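Catalase (Corynebacterium glutamicum, PDB 4B7H) breaks down hydrogen peroxide to water and oxygen at its haem, binds NADPH, and is inhibited by nitric oxide. Local coordinates at residues W180-E185 against E488-D493. Sequence-based numbering, arbitrary orientation.
Sequences WTRAPE and EPRVYD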
loop_
_atom_site.group_PDB
_atom_site.type_symbol
_atom_site.label_atom_id
_atom_site.label_comp_id
_atom_site.label_asym_id
_atom_site.label_seq_id
_atom_site.Cartn_x
_atom_site.Cartn_y
_atom_site.Cartn_z
ATOM N N TRP A 180 6.372 30.892 -13.804
ATOM C CA TRP A 180 7.213 31.879 -13.126
ATOM C C TRP A 180 6.762 33.319 -13.376
ATOM O O TRP A 180 6.693 34.117 -12.441
ATOM C CB TRP A 180 8.675 31.717 -13.522
ATOM C CG TRP A 180 9.439 30.656 -12.765
ATOM C CD1 TRP A 180 9.242 30.244 -11.467
ATOM C CD2 TRP A 180 10.554 29.900 -13.260
ATOM N NE1 TRP A 180 10.168 29.270 -11.138
ATOM C CE2 TRP A 180 10.980 29.044 -12.220
ATOM C CE3 TRP A 180 11.229 29.862 -14.485
ATOM C CZ2 TRP A 180 12.062 28.167 -12.368
ATOM C CZ3 TRP A 180 12.291 28.987 -14.635
ATOM C CH2 TRP A 180 12.699 28.150 -13.582
ATOM N N THR A 181 6.457 33.656 -14.629
ATOM C CA THR A 181 6.020 35.025 -14.926
ATOM C C THR A 181 4.622 35.346 -14.404
ATOM O O THR A 181 4.303 36.512 -14.164
ATOM C CB THR A 181 6.083 35.361 -16.433
ATOM O OG1 THR A 181 5.166 34.532 -17.157
ATOM C CG2 THR A 181 7.491 35.181 -16.969
ATOM N N ARG A 182 3.780 34.328 -14.245
ATOM C CA ARG A 182 2.450 34.551 -13.691
ATOM C C ARG A 182 2.465 34.500 -12.162
ATOM O O ARG A 182 1.487 34.876 -11.517
ATOM C CB ARG A 182 1.436 33.570 -14.289
ATOM C CG ARG A 182 1.183 33.823 -15.773
ATOM C CD ARG A 182 0.186 32.841 -16.398
ATOM N NE ARG A 182 0.038 33.152 -17.813
ATOM C CZ ARG A 182 -0.762 34.103 -18.283
ATOM N NH1 ARG A 182 -1.517 34.811 -17.449
ATOM N NH2 ARG A 182 -0.808 34.350 -19.585
ATOM N N ALA A 183 3.586 34.055 -11.592
ATOM C CA ALA A 183 3.800 34.073 -10.145
ATOM C C ALA A 183 5.065 34.872 -9.867
ATOM O O ALA A 183 6.097 34.305 -9.505
ATOM C CB ALA A 183 3.931 32.643 -9.600
ATOM N N PRO A 184 4.997 36.200 -10.041
ATOM C CA PRO A 184 6.194 37.045 -10.000
ATOM C C PRO A 184 6.897 37.066 -8.650
ATOM O O PRO A 184 8.039 37.520 -8.587
ATOM C CB PRO A 184 5.659 38.440 -10.356
ATOM C CG PRO A 184 4.194 38.388 -10.010
ATOM C CD PRO A 184 3.784 36.981 -10.341
ATOM N N GLU A 185 6.248 36.577 -7.594
ATOM C CA GLU A 185 6.938 36.386 -6.318
ATOM C C GLU A 185 8.167 35.474 -6.472
ATOM O O GLU A 185 9.070 35.485 -5.619
ATOM C CB GLU A 185 5.989 35.829 -5.250
ATOM C CG GLU A 185 5.407 34.443 -5.545
ATOM C CD GLU A 185 4.011 34.511 -6.132
ATOM O OE1 GLU A 185 3.798 35.305 -7.075
ATOM O OE2 GLU A 185 3.113 33.784 -5.637
ATOM N N GLU A 488 7.084 34.811 -24.594
ATOM C CA GLU A 488 8.230 35.714 -24.765
ATOM C C GLU A 488 8.088 37.092 -24.088
ATOM O O GLU A 488 8.925 37.435 -23.240
ATOM C CB GLU A 488 8.630 35.842 -26.246
ATOM C CG GLU A 488 9.276 34.584 -26.797
ATOM C CD GLU A 488 9.457 34.614 -28.305
ATOM O OE1 GLU A 488 8.860 35.478 -28.977
ATOM O OE2 GLU A 488 10.198 33.758 -28.824
ATOM N N PRO A 489 7.029 37.867 -24.421
ATOM C CA PRO A 489 6.914 39.185 -23.783
ATOM C C PRO A 489 6.709 39.118 -22.269
ATOM O O PRO A 489 7.165 40.029 -21.576
ATOM C CB PRO A 489 5.685 39.806 -24.465
ATOM C CG PRO A 489 4.911 38.644 -24.988
ATOM C CD PRO A 489 5.943 37.646 -25.395
ATOM N N ARG A 490 6.067 38.067 -21.758
ATOM C CA ARG A 490 5.964 37.916 -20.307
ATOM C C ARG A 490 7.347 37.792 -19.677
ATOM O O ARG A 490 7.627 38.398 -18.639
ATOM C CB ARG A 490 5.108 36.706 -19.924
ATOM C CG ARG A 490 3.641 36.835 -20.311
ATOM C CD ARG A 490 2.782 35.869 -19.519
ATOM N NE ARG A 490 2.838 36.180 -18.094
ATOM C CZ ARG A 490 2.050 37.066 -17.491
ATOM N NH1 ARG A 490 1.126 37.717 -18.183
ATOM N NH2 ARG A 490 2.182 37.300 -16.195
ATOM N N VAL A 491 8.218 37.007 -20.306
ATOM C CA VAL A 491 9.564 36.822 -19.780
ATOM C C VAL A 491 10.387 38.110 -19.916
ATOM O O VAL A 491 11.137 38.470 -19.007
ATOM C CB VAL A 491 10.270 35.618 -20.434
ATOM C CG1 VAL A 491 11.688 35.477 -19.905
ATOM C CG2 VAL A 491 9.477 34.335 -20.175
ATOM N N TYR A 492 10.228 38.821 -21.032
ATOM C CA TYR A 492 10.920 40.095 -21.198
ATOM C C TYR A 492 10.555 41.059 -20.063
ATOM O O TYR A 492 11.431 41.712 -19.486
ATOM C CB TYR A 492 10.583 40.743 -22.547
ATOM C CG TYR A 492 10.961 39.949 -23.786
ATOM C CD1 TYR A 492 12.014 39.038 -23.777
ATOM C CD2 TYR A 492 10.252 40.114 -24.976
ATOM C CE1 TYR A 492 12.346 38.319 -24.917
ATOM C CE2 TYR A 492 10.580 39.409 -26.114
ATOM C CZ TYR A 492 11.626 38.510 -26.081
ATOM O OH TYR A 492 11.943 37.805 -27.222
ATOM N N ASP A 493 9.260 41.160 -19.766
ATOM C CA ASP A 493 8.774 42.078 -18.739
ATOM C C ASP A 493 9.278 41.690 -17.356
ATOM O O ASP A 493 9.666 42.542 -16.560
ATOM C CB ASP A 493 7.244 42.083 -18.712
ATOM C CG ASP A 493 6.630 42.779 -19.905
ATOM O OD1 ASP A 493 7.341 43.501 -20.642
ATOM O OD2 ASP A 493 5.408 42.607 -20.090
#
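Thr181 OG1 sits among several polar partners: it accepts a hydrogen bond from Arg490 NE at 3.0 Å, and it is also bonded back to the carbonyl of Trp177, one turn earlier in its own helix. A chi1 of 64° tucks the hydroxyl in between the two main-chain branches at CA, leaving the Thr181 methyl, CG2, to pack against Val491 CG2 at 3.9 Å. Arg490 takes hold of Thr181 twice. While NE goes to the hydroxyl, Arg490 NH2 reaches the backbone Thr181 O at 3.0 Å, so the group grips side-on with one nitrogen on each of two oxygens. Both oxygens lie close to the guanidinium plane, but NH2 stands well above the plane of the carbonyl it binds. A bend in the arginine chain at chi3 (63°) turns the guanidinium in this direction, and the two bonds together fix its rotation.

One face of the clamped group is covered by Arg182. Arg182 CG rests 3.6 Å from Arg490 NH2, and its extended chain carries the second guanidinium over the first, centres 4.2 Å apart and planes 18° from parallel. The like charges are probably eased by partners of Arg182: Asp178 forms a salt bridge to NE, and the carbonyl of Thr413 of a neighbouring subunit accepts a bond from NH1.

Ala183 is the first residue out of helical geometry, which places the Thr181 carbonyl in the last turn of helix 173-182, where carbonyls typically lack the next turn's N-H; Arg490 NH2 supplies a donor. This is a side-on, two-nitrogen arginine grip on a helix C-terminus, with a stacked arginine pair, joining helix 173-182 of the catalase family region to helix 487-498 of the C-terminal helices, beside a subunit interface.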